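Local coordinates for uncharacterized protein (Bacillus thuringiensis serovar kurstaki, PDB 4XE8), which is a ParM-type bacterial actin-like protein that binds ADP and magnesium and probably polymerises into cytoskeletal filaments that segregate plasmids, at residues 354-359 with 388-393; 230-235 with 366-371; 274-279 with 327-332; 174-179 with 186-191. The protein carries 2 engineered substitutions. All blocks are in the same frame, centred on the assembly; numbering follows the deposited sequence.

Interaction 1: residues 354-359 with 388-393; sequences SLDKFW and DGFILP. Engineered in segment 354-359: Asp-356 (natural residue Met).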
loop_
_atom_site.group_PDB
_atom_site.type_symbol
_atom_site.label_atom_id
_atom_site.label_comp_id
_atom_site.label_asym_id
_atom_site.label_seq_id
_atom_site.Cartn_x
_atom_site.Cartn_y
_atom_site.Cartn_z
ATOM N N SER A 354 -20.242 -0.704 8.189
ATOM C CA SER A 354 -19.137 -0.410 9.093
ATOM C C SER A 354 -18.858 1.088 9.169
ATOM O O SER A 354 -18.553 1.618 10.239
ATOM C CB SER A 354 -17.874 -1.152 8.650
ATOM O OG SER A 354 -16.749 -0.748 9.410
ATOM N N LEU A 355 -18.966 1.763 8.029
ATOM C CA LEU A 355 -18.684 3.192 7.948
ATOM C C LEU A 355 -19.748 4.024 8.655
ATOM O O LEU A 355 -19.440 5.048 9.261
ATOM C CB LEU A 355 -18.568 3.630 6.486
ATOM C CG LEU A 355 -17.369 3.062 5.725
ATOM C CD1 LEU A 355 -17.484 3.334 4.232
ATOM C CD2 LEU A 355 -16.074 3.614 6.284
ATOM N N ASP A 356 -20.998 3.578 8.570
ATOM C CA ASP A 356 -22.112 4.295 9.183
ATOM C C ASP A 356 -22.008 4.314 10.704
ATOM O O ASP A 356 -22.178 5.359 11.330
ATOM C CB ASP A 356 -23.447 3.674 8.766
ATOM C CG ASP A 356 -23.806 3.976 7.326
ATOM O OD1 ASP A 356 -23.477 5.083 6.850
ATOM O OD2 ASP A 356 -24.422 3.109 6.669
ATOM N N LYS A 357 -21.725 3.159 11.296
ATOM C CA LYS A 357 -21.684 3.053 12.751
ATOM C C LYS A 357 -20.419 3.683 13.328
ATOM O O LYS A 357 -20.329 3.908 14.534
ATOM C CB LYS A 357 -21.792 1.593 13.191
ATOM C CG LYS A 357 -20.639 0.714 12.754
ATOM C CD LYS A 357 -20.618 -0.572 13.561
ATOM C CE LYS A 357 -20.576 -0.274 15.053
ATOM N NZ LYS A 357 -20.373 -1.502 15.868
ATOM N N PHE A 358 -19.443 3.965 12.471
ATOM C CA PHE A 358 -18.285 4.739 12.897
ATOM C C PHE A 358 -18.593 6.219 12.734
ATOM O O PHE A 358 -18.106 7.053 13.497
ATOM C CB PHE A 358 -17.033 4.366 12.107
ATOM C CG PHE A 358 -15.782 5.026 12.617
ATOM C CD1 PHE A 358 -15.254 4.677 13.850
ATOM C CD2 PHE A 358 -15.134 5.996 11.868
ATOM C CE1 PHE A 358 -14.103 5.278 14.326
ATOM C CE2 PHE A 358 -13.981 6.603 12.339
ATOM C CZ PHE A 358 -13.466 6.243 13.571
ATOM N N TRP A 359 -19.404 6.533 11.728
ATOM C CA TRP A 359 -19.899 7.887 11.538
ATOM C C TRP A 359 -20.691 8.304 12.769
ATOM O O TRP A 359 -20.487 9.385 13.299
ATOM C CB TRP A 359 -20.767 7.985 10.280
ATOM C CG TRP A 359 -21.167 9.387 9.904
ATOM C CD1 TRP A 359 -20.739 10.550 10.478
ATOM C CD2 TRP A 359 -22.083 9.766 8.867
ATOM N NE1 TRP A 359 -21.328 11.628 9.863
ATOM C CE2 TRP A 359 -22.157 11.175 8.872
ATOM C CE3 TRP A 359 -22.846 9.054 7.937
ATOM C CZ2 TRP A 359 -22.963 11.882 7.980
ATOM C CZ3 TRP A 359 -23.645 9.758 7.054
ATOM C CH2 TRP A 359 -23.697 11.159 7.083
ATOM N N ASP A 388 -23.788 13.157 1.083
ATOM C CA ASP A 388 -23.156 14.243 1.816
ATOM C C ASP A 388 -22.669 13.695 3.151
ATOM O O ASP A 388 -23.383 12.947 3.819
ATOM C CB ASP A 388 -24.126 15.408 2.025
ATOM C CG ASP A 388 -23.413 16.715 2.317
ATOM O OD1 ASP A 388 -23.022 17.406 1.354
ATOM O OD2 ASP A 388 -23.241 17.049 3.509
ATOM N N GLY A 389 -21.451 14.054 3.531
ATOM C CA GLY A 389 -20.860 13.517 4.741
ATOM C C GLY A 389 -19.840 12.443 4.418
ATOM O O GLY A 389 -19.070 12.023 5.282
ATOM N N PHE A 390 -19.844 11.994 3.167
ATOM C CA PHE A 390 -18.845 11.048 2.686
ATOM C C PHE A 390 -17.996 11.673 1.586
ATOM O O PHE A 390 -18.515 12.342 0.694
ATOM C CB PHE A 390 -19.507 9.768 2.174
ATOM C CG PHE A 390 -19.965 8.846 3.265
ATOM C CD1 PHE A 390 -19.083 7.950 3.847
ATOM C CD2 PHE A 390 -21.278 8.869 3.705
ATOM C CE1 PHE A 390 -19.500 7.096 4.851
ATOM C CE2 PHE A 390 -21.702 8.019 4.709
ATOM C CZ PHE A 390 -20.811 7.131 5.283
ATOM N N ILE A 391 -16.687 11.458 1.656
ATOM C CA ILE A 391 -15.777 11.996 0.655
ATOM C C ILE A 391 -14.884 10.911 0.069
ATOM O O ILE A 391 -14.023 10.366 0.758
ATOM C CB ILE A 391 -14.879 13.109 1.232
ATOM C CG1 ILE A 391 -15.725 14.258 1.783
ATOM C CG2 ILE A 391 -13.914 13.618 0.169
ATOM C CD1 ILE A 391 -14.906 15.391 2.369
ATOM N N LEU A 392 -15.096 10.596 -1.203
ATOM C CA LEU A 392 -14.173 9.736 -1.927
ATOM C C LEU A 392 -13.109 10.603 -2.578
ATOM O O LEU A 392 -13.384 11.744 -2.946
ATOM C CB LEU A 392 -14.902 8.899 -2.981
ATOM C CG LEU A 392 -15.923 7.890 -2.455
ATOM C CD1 LEU A 392 -16.321 6.901 -3.541
ATOM C CD2 LEU A 392 -15.369 7.167 -1.242
ATOM N N PRO A 393 -11.885 10.073 -2.713
ATOM C CA PRO A 393 -10.873 10.863 -3.413
ATOM C C PRO A 393 -11.287 11.089 -4.859
ATOM O O PRO A 393 -11.843 10.191 -5.501
ATOM C CB PRO A 393 -9.612 10.001 -3.310
ATOM C CG PRO A 393 -10.121 8.612 -3.110
ATOM C CD PRO A 393 -11.374 8.755 -2.299
#

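Interaction 2: residues 230-235 with 366-371; sequences ESYAIN and KNIVVG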
loop_
_atom_site.group_PDB
_atom_site.type_symbol
_atom_site.label_atom_id
_atom_site.label_comp_id
_atom_site.label_asym_id
_atom_site.label_seq_id
_atom_site.Cartn_x
_atom_site.Cartn_y
_atom_site.Cartn_z
ATOM N N GLU A 230 -13.760 20.396 10.274
ATOM C CA GLU A 230 -12.936 20.551 11.467
ATOM C C GLU A 230 -12.829 19.219 12.199
ATOM O O GLU A 230 -11.864 18.964 12.921
ATOM C CB GLU A 230 -13.513 21.630 12.382
ATOM C CG GLU A 230 -13.889 22.906 11.645
ATOM C CD GLU A 230 -14.361 24.005 12.575
ATOM O OE1 GLU A 230 -14.768 23.689 13.713
ATOM O OE2 GLU A 230 -14.328 25.185 12.165
ATOM N N SER A 231 -13.835 18.374 12.005
ATOM C CA SER A 231 -13.803 17.006 12.497
ATOM C C SER A 231 -14.078 16.056 11.340
ATOM O O SER A 231 -15.109 16.157 10.675
ATOM C CB SER A 231 -14.826 16.798 13.615
ATOM O OG SER A 231 -16.101 16.484 13.081
ATOM N N TYR A 232 -13.149 15.142 11.091
ATOM C CA TYR A 232 -13.291 14.218 9.976
ATOM C C TYR A 232 -12.734 12.846 10.315
ATOM O O TYR A 232 -11.861 12.709 11.173
ATOM C CB TYR A 232 -12.595 14.769 8.727
ATOM C CG TYR A 232 -11.105 14.979 8.894
ATOM C CD1 TYR A 232 -10.603 16.184 9.374
ATOM C CD2 TYR A 232 -10.200 13.974 8.573
ATOM C CE1 TYR A 232 -9.243 16.381 9.529
ATOM C CE2 TYR A 232 -8.838 14.163 8.726
ATOM C CZ TYR A 232 -8.365 15.369 9.204
ATOM O OH TYR A 232 -7.011 15.560 9.358
ATOM N N ALA A 233 -13.247 11.830 9.633
ATOM C CA ALA A 233 -12.731 10.481 9.783
ATOM C C ALA A 233 -12.042 10.040 8.500
ATOM O O ALA A 233 -12.551 10.274 7.403
ATOM C CB ALA A 233 -13.848 9.520 10.148
ATOM N N ILE A 234 -10.873 9.425 8.640
ATOM C CA ILE A 234 -10.209 8.795 7.508
ATOM C C ILE A 234 -10.360 7.288 7.617
ATOM O O ILE A 234 -9.877 6.676 8.570
ATOM C CB ILE A 234 -8.711 9.143 7.430
ATOM C CG1 ILE A 234 -8.491 10.648 7.561
ATOM C CG2 ILE A 234 -8.114 8.628 6.125
ATOM C CD1 ILE A 234 -7.036 11.046 7.456
ATOM N N ASN A 235 -11.041 6.694 6.645
ATOM C CA ASN A 235 -11.231 5.253 6.629
ATOM C C ASN A 235 -10.401 4.601 5.533
ATOM O O ASN A 235 -10.755 4.657 4.357
ATOM C CB ASN A 235 -12.709 4.914 6.450
ATOM C CG ASN A 235 -13.583 5.544 7.516
ATOM O OD1 ASN A 235 -13.633 5.075 8.654
ATOM N ND2 ASN A 235 -14.286 6.609 7.151
ATOM N N LYS A 366 -17.454 15.083 8.339
ATOM C CA LYS A 366 -17.214 14.451 7.046
ATOM C C LYS A 366 -16.494 13.115 7.204
ATOM O O LYS A 366 -15.683 12.940 8.114
ATOM C CB LYS A 366 -16.403 15.376 6.136
ATOM C CG LYS A 366 -17.146 16.627 5.683
ATOM C CD LYS A 366 -18.431 16.269 4.951
ATOM C CE LYS A 366 -19.002 17.466 4.207
ATOM N NZ LYS A 366 -18.247 17.746 2.952
ATOM N N ASN A 367 -16.793 12.174 6.315
ATOM C CA ASN A 367 -16.162 10.859 6.346
ATOM C C ASN A 367 -15.412 10.560 5.057
ATOM O O ASN A 367 -16.013 10.405 3.995
ATOM C CB ASN A 367 -17.201 9.771 6.605
ATOM C CG ASN A 367 -17.907 9.950 7.927
ATOM O OD1 ASN A 367 -17.513 9.366 8.937
ATOM N ND2 ASN A 367 -18.952 10.769 7.933
ATOM N N ILE A 368 -14.092 10.474 5.159
ATOM C CA ILE A 368 -13.251 10.240 3.998
ATOM C C ILE A 368 -12.901 8.764 3.889
ATOM O O ILE A 368 -12.437 8.154 4.853
ATOM C CB ILE A 368 -11.973 11.086 4.065
ATOM C CG1 ILE A 368 -12.345 12.557 4.269
ATOM C CG2 ILE A 368 -11.145 10.908 2.805
ATOM C CD1 ILE A 368 -11.171 13.459 4.504
ATOM N N VAL A 369 -13.140 8.191 2.713
ATOM C CA VAL A 369 -12.938 6.765 2.496
ATOM C C VAL A 369 -11.868 6.527 1.434
ATOM O O VAL A 369 -12.011 6.951 0.287
ATOM C CB VAL A 369 -14.248 6.072 2.074
ATOM C CG1 VAL A 369 -14.066 4.565 2.038
ATOM C CG2 VAL A 369 -15.375 6.450 3.025
ATOM N N VAL A 370 -10.790 5.856 1.829
ATOM C CA VAL A 370 -9.655 5.638 0.940
ATOM C C VAL A 370 -9.195 4.184 0.969
ATOM O O VAL A 370 -9.821 3.338 1.611
ATOM C CB VAL A 370 -8.471 6.552 1.312
ATOM C CG1 VAL A 370 -8.887 8.016 1.240
ATOM C CG2 VAL A 370 -7.957 6.213 2.702
ATOM N N GLY A 371 -8.098 3.900 0.273
ATOM C CA GLY A 371 -7.552 2.557 0.227
ATOM C C GLY A 371 -8.002 1.799 -1.007
ATOM O O GLY A 371 -8.867 2.261 -1.750
HETATM O O HOH W 1 -16.829 6.832 9.067
#

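Interaction 3: residues 274-279 with 327-332; sequences NIKERF and VKWGPV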
loop_
_atom_site.group_PDB
_atom_site.type_symbol
_atom_site.label_atom_id
_atom_site.label_comp_id
_atom_site.label_asym_id
_atom_site.label_seq_id
_atom_site.Cartn_x
_atom_site.Cartn_y
_atom_site.Cartn_z
ATOM N N ASN A 274 -15.664 -19.802 -5.137
ATOM C CA ASN A 274 -16.845 -20.023 -5.961
ATOM C C ASN A 274 -16.515 -20.172 -7.445
ATOM O O ASN A 274 -17.212 -20.880 -8.171
ATOM C CB ASN A 274 -17.845 -18.883 -5.761
ATOM C CG ASN A 274 -18.361 -18.806 -4.338
ATOM O OD1 ASN A 274 -18.501 -19.825 -3.662
ATOM N ND2 ASN A 274 -18.647 -17.594 -3.875
ATOM N N ILE A 275 -15.457 -19.501 -7.891
ATOM C CA ILE A 275 -15.017 -19.610 -9.278
ATOM C C ILE A 275 -14.506 -21.016 -9.566
ATOM O O ILE A 275 -14.960 -21.668 -10.505
ATOM C CB ILE A 275 -13.913 -18.592 -9.612
ATOM C CG1 ILE A 275 -14.477 -17.170 -9.598
ATOM C CG2 ILE A 275 -13.301 -18.897 -10.972
ATOM C CD1 ILE A 275 -13.433 -16.096 -9.822
ATOM N N LYS A 276 -13.563 -21.474 -8.748
ATOM C CA LYS A 276 -13.006 -22.817 -8.878
ATOM C C LYS A 276 -14.105 -23.872 -8.777
ATOM O O LYS A 276 -14.090 -24.875 -9.491
ATOM C CB LYS A 276 -11.940 -23.055 -7.806
ATOM C CG LYS A 276 -11.211 -24.384 -7.924
ATOM C CD LYS A 276 -9.939 -24.383 -7.091
ATOM C CE LYS A 276 -9.108 -25.632 -7.342
ATOM N NZ LYS A 276 -7.693 -25.457 -6.906
ATOM N N GLU A 277 -15.061 -23.624 -7.889
ATOM C CA GLU A 277 -16.195 -24.517 -7.688
ATOM C C GLU A 277 -17.124 -24.515 -8.903
ATOM O O GLU A 277 -17.685 -25.550 -9.266
ATOM C CB GLU A 277 -16.946 -24.113 -6.418
ATOM C CG GLU A 277 -18.439 -24.366 -6.423
ATOM C CD GLU A 277 -19.101 -23.871 -5.149
ATOM O OE1 GLU A 277 -19.646 -22.746 -5.155
ATOM O OE2 GLU A 277 -19.071 -24.606 -4.139
ATOM N N ARG A 278 -17.269 -23.352 -9.533
ATOM C CA ARG A 278 -18.062 -23.225 -10.753
ATOM C C ARG A 278 -17.491 -24.108 -11.860
ATOM O O ARG A 278 -18.234 -24.758 -12.597
ATOM C CB ARG A 278 -18.116 -21.764 -11.208
ATOM C CG ARG A 278 -18.629 -21.551 -12.626
ATOM C CD ARG A 278 -20.128 -21.777 -12.728
ATOM N NE ARG A 278 -20.883 -20.913 -11.824
ATOM C CZ ARG A 278 -21.246 -19.665 -12.107
ATOM N NH1 ARG A 278 -20.918 -19.122 -13.271
ATOM N NH2 ARG A 278 -21.934 -18.958 -11.222
ATOM N N PHE A 279 -16.167 -24.130 -11.968
ATOM C CA PHE A 279 -15.492 -25.002 -12.922
ATOM C C PHE A 279 -15.698 -26.468 -12.553
ATOM O O PHE A 279 -16.206 -27.255 -13.353
ATOM C CB PHE A 279 -13.997 -24.682 -12.986
ATOM C CG PHE A 279 -13.668 -23.461 -13.801
ATOM C CD1 PHE A 279 -13.662 -22.203 -13.220
ATOM C CD2 PHE A 279 -13.358 -23.573 -15.146
ATOM C CE1 PHE A 279 -13.359 -21.080 -13.965
ATOM C CE2 PHE A 279 -13.052 -22.453 -15.898
ATOM C CZ PHE A 279 -13.052 -21.204 -15.305
ATOM N N VAL A 327 -13.092 -16.147 -16.720
ATOM C CA VAL A 327 -11.839 -16.789 -16.354
ATOM C C VAL A 327 -11.528 -17.947 -17.294
ATOM O O VAL A 327 -12.388 -18.780 -17.574
ATOM C CB VAL A 327 -11.875 -17.306 -14.902
ATOM C CG1 VAL A 327 -10.552 -17.967 -14.533
ATOM C CG2 VAL A 327 -12.194 -16.169 -13.944
ATOM N N LYS A 328 -10.293 -17.986 -17.786
ATOM C CA LYS A 328 -9.841 -19.083 -18.630
ATOM C C LYS A 328 -8.997 -20.058 -17.819
ATOM O O LYS A 328 -7.883 -19.736 -17.406
ATOM C CB LYS A 328 -9.045 -18.555 -19.824
ATOM C CG LYS A 328 -9.838 -17.637 -20.738
ATOM C CD LYS A 328 -8.954 -17.041 -21.821
ATOM C CE LYS A 328 -9.733 -16.082 -22.706
ATOM N NZ LYS A 328 -8.849 -15.384 -23.679
ATOM N N TRP A 329 -9.538 -21.248 -17.587
ATOM C CA TRP A 329 -8.838 -22.267 -16.819
ATOM C C TRP A 329 -8.826 -23.584 -17.586
ATOM O O TRP A 329 -9.869 -24.211 -17.778
ATOM C CB TRP A 329 -9.489 -22.450 -15.446
ATOM C CG TRP A 329 -8.643 -23.202 -14.468
ATOM C CD1 TRP A 329 -7.291 -23.379 -14.517
ATOM C CD2 TRP A 329 -9.093 -23.889 -13.291
ATOM N NE1 TRP A 329 -6.870 -24.129 -13.445
ATOM C CE2 TRP A 329 -7.959 -24.454 -12.678
ATOM C CE3 TRP A 329 -10.346 -24.076 -12.699
ATOM C CZ2 TRP A 329 -8.039 -25.197 -11.501
ATOM C CZ3 TRP A 329 -10.423 -24.813 -11.532
ATOM C CH2 TRP A 329 -9.277 -25.363 -10.945
ATOM N N GLY A 330 -7.643 -23.997 -18.029
ATOM C CA GLY A 330 -7.512 -25.191 -18.843
ATOM C C GLY A 330 -8.190 -25.011 -20.187
ATOM O O GLY A 330 -8.077 -23.951 -20.803
ATOM N N PRO A 331 -8.906 -26.048 -20.648
ATOM C CA PRO A 331 -9.628 -26.022 -21.922
ATOM C C PRO A 331 -11.028 -25.430 -21.789
ATOM O O PRO A 331 -11.864 -25.626 -22.671
ATOM C CB PRO A 331 -9.705 -27.499 -22.297
ATOM C CG PRO A 331 -9.823 -28.183 -20.973
ATOM C CD PRO A 331 -8.999 -27.368 -19.996
ATOM N N VAL A 332 -11.276 -24.724 -20.690
ATOM C CA VAL A 332 -12.600 -24.185 -20.404
ATOM C C VAL A 332 -12.538 -22.692 -20.086
ATOM O O VAL A 332 -11.621 -22.230 -19.408
ATOM C CB VAL A 332 -13.260 -24.926 -19.218
ATOM C CG1 VAL A 332 -14.680 -24.423 -18.988
ATOM C CG2 VAL A 332 -13.258 -26.430 -19.456
#

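Interaction 4: residues 174-179 with 186-191; sequences EHTVEF and GKKIKI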
loop_
_atom_site.group_PDB
_atom_site.type_symbol
_atom_site.label_atom_id
_atom_site.label_comp_id
_atom_site.label_asym_id
_atom_site.label_seq_id
_atom_site.Cartn_x
_atom_site.Cartn_y
_atom_site.Cartn_z
ATOM N N GLU A 174 23.072 4.190 8.232
ATOM C CA GLU A 174 23.384 4.022 6.823
ATOM C C GLU A 174 23.145 2.583 6.392
ATOM O O GLU A 174 23.660 1.648 7.004
ATOM C CB GLU A 174 24.826 4.445 6.548
ATOM C CG GLU A 174 25.107 5.888 6.937
ATOM C CD GLU A 174 26.404 6.419 6.359
ATOM O OE1 GLU A 174 27.207 5.609 5.849
ATOM O OE2 GLU A 174 26.618 7.650 6.413
ATOM N N HIS A 175 22.348 2.416 5.342
ATOM C CA HIS A 175 21.975 1.090 4.865
ATOM C C HIS A 175 22.363 0.906 3.404
ATOM O O HIS A 175 21.992 1.709 2.548
ATOM C CB HIS A 175 20.472 0.865 5.040
ATOM C CG HIS A 175 19.900 1.525 6.254
ATOM N ND1 HIS A 175 19.998 0.979 7.516
ATOM C CD2 HIS A 175 19.226 2.691 6.402
ATOM C CE1 HIS A 175 19.408 1.778 8.388
ATOM N NE2 HIS A 175 18.931 2.825 7.736
ATOM N N THR A 176 23.110 -0.155 3.126
ATOM C CA THR A 176 23.528 -0.453 1.764
ATOM C C THR A 176 22.745 -1.636 1.213
ATOM O O THR A 176 22.668 -2.689 1.845
ATOM C CB THR A 176 25.037 -0.758 1.688
ATOM O OG1 THR A 176 25.780 0.396 2.102
ATOM C CG2 THR A 176 25.436 -1.124 0.266
ATOM N N VAL A 177 22.155 -1.452 0.037
ATOM C CA VAL A 177 21.416 -2.517 -0.628
ATOM C C VAL A 177 22.054 -2.842 -1.970
ATOM O O VAL A 177 22.155 -1.981 -2.844
ATOM C CB VAL A 177 19.940 -2.140 -0.850
ATOM C CG1 VAL A 177 19.212 -3.261 -1.575
ATOM C CG2 VAL A 177 19.264 -1.831 0.475
ATOM N N GLU A 178 22.489 -4.087 -2.124
ATOM C CA GLU A 178 23.125 -4.531 -3.357
ATOM C C GLU A 178 22.240 -5.531 -4.090
ATOM O O GLU A 178 21.857 -6.554 -3.527
ATOM C CB GLU A 178 24.488 -5.161 -3.063
ATOM C CG GLU A 178 25.446 -4.255 -2.307
ATOM C CD GLU A 178 26.696 -4.985 -1.844
ATOM O OE1 GLU A 178 27.477 -4.395 -1.066
ATOM O OE2 GLU A 178 26.894 -6.149 -2.254
ATOM N N PHE A 179 21.919 -5.235 -5.344
ATOM C CA PHE A 179 21.121 -6.147 -6.156
ATOM C C PHE A 179 21.995 -7.236 -6.767
ATOM O O PHE A 179 22.962 -6.951 -7.474
ATOM C CB PHE A 179 20.380 -5.386 -7.254
ATOM C CG PHE A 179 19.348 -4.427 -6.734
ATOM C CD1 PHE A 179 19.683 -3.115 -6.448
ATOM C CD2 PHE A 179 18.041 -4.839 -6.536
ATOM C CE1 PHE A 179 18.733 -2.231 -5.970
ATOM C CE2 PHE A 179 17.087 -3.961 -6.059
ATOM C CZ PHE A 179 17.433 -2.655 -5.776
ATOM N N GLY A 186 23.905 -5.834 -9.856
ATOM C CA GLY A 186 25.223 -5.233 -9.819
ATOM C C GLY A 186 25.214 -3.816 -9.277
ATOM O O GLY A 186 26.270 -3.227 -9.044
ATOM N N LYS A 187 24.023 -3.263 -9.073
ATOM C CA LYS A 187 23.908 -1.904 -8.555
ATOM C C LYS A 187 23.942 -1.878 -7.032
ATOM O O LYS A 187 23.344 -2.722 -6.365
ATOM C CB LYS A 187 22.632 -1.233 -9.063
ATOM C CG LYS A 187 22.706 -0.813 -10.518
ATOM C CD LYS A 187 21.823 0.389 -10.795
ATOM C CE LYS A 187 22.065 0.927 -12.195
ATOM N NZ LYS A 187 23.501 1.261 -12.408
ATOM N N LYS A 188 24.654 -0.893 -6.498
ATOM C CA LYS A 188 24.835 -0.755 -5.061
ATOM C C LYS A 188 24.338 0.609 -4.594
ATOM O O LYS A 188 24.863 1.646 -4.998
ATOM C CB LYS A 188 26.309 -0.954 -4.698
ATOM C CG LYS A 188 26.657 -0.682 -3.248
ATOM C CD LYS A 188 28.010 -1.291 -2.906
ATOM C CE LYS A 188 29.080 -0.863 -3.901
ATOM N NZ LYS A 188 30.325 -1.672 -3.766
ATOM N N ILE A 189 23.315 0.598 -3.746
ATOM C CA ILE A 189 22.689 1.833 -3.290
ATOM C C ILE A 189 22.926 2.069 -1.805
ATOM O O ILE A 189 22.665 1.197 -0.978
ATOM C CB ILE A 189 21.180 1.825 -3.570
ATOM C CG1 ILE A 189 20.939 1.921 -5.076
ATOM C CG2 ILE A 189 20.496 2.984 -2.862
ATOM C CD1 ILE A 189 19.842 1.033 -5.576
ATOM N N LYS A 190 23.433 3.254 -1.478
ATOM C CA LYS A 190 23.741 3.613 -0.099
ATOM C C LYS A 190 22.676 4.561 0.459
ATOM O O LYS A 190 22.611 5.730 0.086
ATOM C CB LYS A 190 25.135 4.243 -0.012
ATOM C CG LYS A 190 25.512 4.705 1.380
ATOM C CD LYS A 190 26.846 5.428 1.375
ATOM C CE LYS A 190 27.116 6.115 2.710
ATOM N NZ LYS A 190 28.519 6.629 2.802
ATOM N N ILE A 191 21.839 4.039 1.351
ATOM C CA ILE A 191 20.728 4.797 1.921
ATOM C C ILE A 191 21.106 5.448 3.250
ATOM O O ILE A 191 21.627 4.785 4.147
ATOM C CB ILE A 191 19.501 3.888 2.137
ATOM C CG1 ILE A 191 19.084 3.239 0.815
ATOM C CG2 ILE A 191 18.348 4.674 2.739
ATOM C CD1 ILE A 191 18.140 2.059 0.983
#

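Interaction 1: residues 354-359 with 388-393
Phe-390 reaches from its short strand into the angle between Trp-359 and Leu-355, one helical turn apart on the helix, and illustrates how one aromatic ring can fasten a strand to a helix. The indole and the phenyl ring meet obliquely, their planes 76° apart, with CZ3 of Trp-359 lying 3.5 Å from CE2 of Phe-390. On the far side of CZ, CE1 of Phe-390 comes to 3.9 Å from CB of Leu-355, close to the ring plane. Asp-356, an engineered residue, adds a carboxylate at the same rim: its OD1 stands 3.7 Å from CZ of Phe-390, and the carboxylate and ring planes are 75° apart.

The indole of Trp-359 swings toward the loop before the strand because its CG lies opposite the backbone N (chi1 -172°). Its six-membered ring thereby passes close to the backbone there, CH2 of Trp-359 lying 3.7 Å from O of Asp-388 and CZ2 of Trp-359 4.2 Å from CA of Gly-389, which has no side chain. NE1 of Trp-359 donates to O of Ala-364, outside the contact. A helix packed on one face of a mixed sheet, reaching out to its edge strand 390-391, belongs to the layered alpha/beta core of actin-like nucleotide-binding proteins.

Interaction 2: residues 230-235 with 366-371
Strands 231-235 and 366-370 run parallel at 15°: Ala-233 bonds through N to Lys-366 O and through O to Ile-368 N, on either side of Asn-367, and Asn-235 likewise reaches Ile-368 O and Val-370 N, on either side of Val-369. Ile-368 N lies 2.7 Å from Ala-233 O; the opening bond from Lys-366 N to Ser-231 O is weak. Gly-371 touches ADP.

Asn-235 carries the polar part of the contact. With CG beside its backbone N (chi1 -56°), its ND2 makes a weak 3.3 Å bond to O of Ile-368, which already accepts Asn-235 N. The same ND2 donates to a water that donates to OD1 of Asn-367 over 2.6 Å. ND2 of Asn-367 is hydrogen-bonded to O of Gly-389, and OD1 of Asn-235 accepts from ND2 of Asn-244. On the other face, CD2 of Tyr-232 approaches CD1 of Ile-368 at 4.2 Å.

Val-206 packs there on Ile-234 and Ile-368. Helix 337-362 covers the asparagine face; strands 242-248 and 390-391 flank the pair.

Interaction 3: residues 274-279 with 327-332
Phe-279 and Trp-329 form the centre of this contact, which shows how an aromatic pair can join a helix to a beta hairpin. The pair is T-shaped: the edge of the indole is directed at the face of the phenyl ring, with planes at 81° and centroids 5.4 Å apart. CE3 of Trp-329 is the leading atom, 3.6 Å from CG of Phe-279 and displaced toward the ring's rim. A CH-pi contact comes with it, since CB of Trp-329 sits 4.0 Å from the centroid of the Phe-279 ring, over its face.

Aliphatic contacts add to the pair. Lys-276, its chain extended and CG opposite the backbone N (chi1 -175°), crosses the indole obliquely at its CZ3-CH2 end and brings CE to 3.6 Å from CH2 of Trp-329. Deeper in, CG2 of Ile-275 touches CG2 of Val-327 at 4.2 Å. At the outer rim, CG1 of Val-332 closes on CE2 of Phe-279 at 4.0 Å; the type II' turn from Trp-329 to Val-332 brings Val-332 back beside Trp-329, so that both reach Phe-279.

Polar atoms take part at the edge of the phenyl ring, where O of Val-327 lies near its plane, 3.4 Å from CZ of Phe-279, and O of Val-332 likewise.

The contact thus rests mainly on dispersion and burial of apolar area; the in-plane carbonyls could add a modest electrostatic attraction to the ring's hydrogens.

Interaction 4: residues 174-179 with 186-191
Phe-179 and Ile-189 meet on the inner face of a beta hairpin, a compact example of side chains following backbone register. From CB, 4.1 Å from O of Lys-187, the Phe-179 chain turns with CG beside its backbone N (chi1 -65°). This carries CD1 of Phe-179 to 3.7 Å from O of Lys-187 and, farther out, CE1 of Phe-179 to 3.5 Å from CD1 of Ile-189, which lies in the ring plane. In the backbone beside it, Phe-179 N donates to O of Lys-187 and Gly-186 N to O of Phe-179.

The hydrogen-bonded antiparallel pairs are Val-177 with Ile-189 and His-175 with Ile-191; Ile-191 N is 2.6 Å from O of His-175. On the other face Glu-178 and Lys-188 lie side by side, and OE1 of Glu-174 makes a salt bridge of 3.5 Å with NZ of Lys-190.

Helix 124-140 covers the apolar face, with Ala-135 against Val-177 and Phe-179. Strand 74-78 borders 174-179, where NE of Arg-76 makes a salt bridge with OE2 of Glu-178, and strand 145-151 lies beyond 188-191.

Interactions 1 and 2 work as one unit: their centres are 7 Å apart, strand 366-370 lies between strands 231-237 and 390-391, and helix 337-362 leads into it along the chain. Asn-367 joins them directly, through its backbone bonds to Gly-389 and Ile-391. This sheet ends near the nucleotide, with the side chain of Val-370 about 8 Å from both ADP and the magnesium ion; Leu-355 of interaction 1 is about 13 Å from ADP. Interaction 3 lies within the chain loop closed by interaction 2, yet its centre is 39 Å away. Interaction 4 belongs to the other sheet, on the opposite side of the chain's centre from interactions 1 and 2, at 43 and 38 Å between centres.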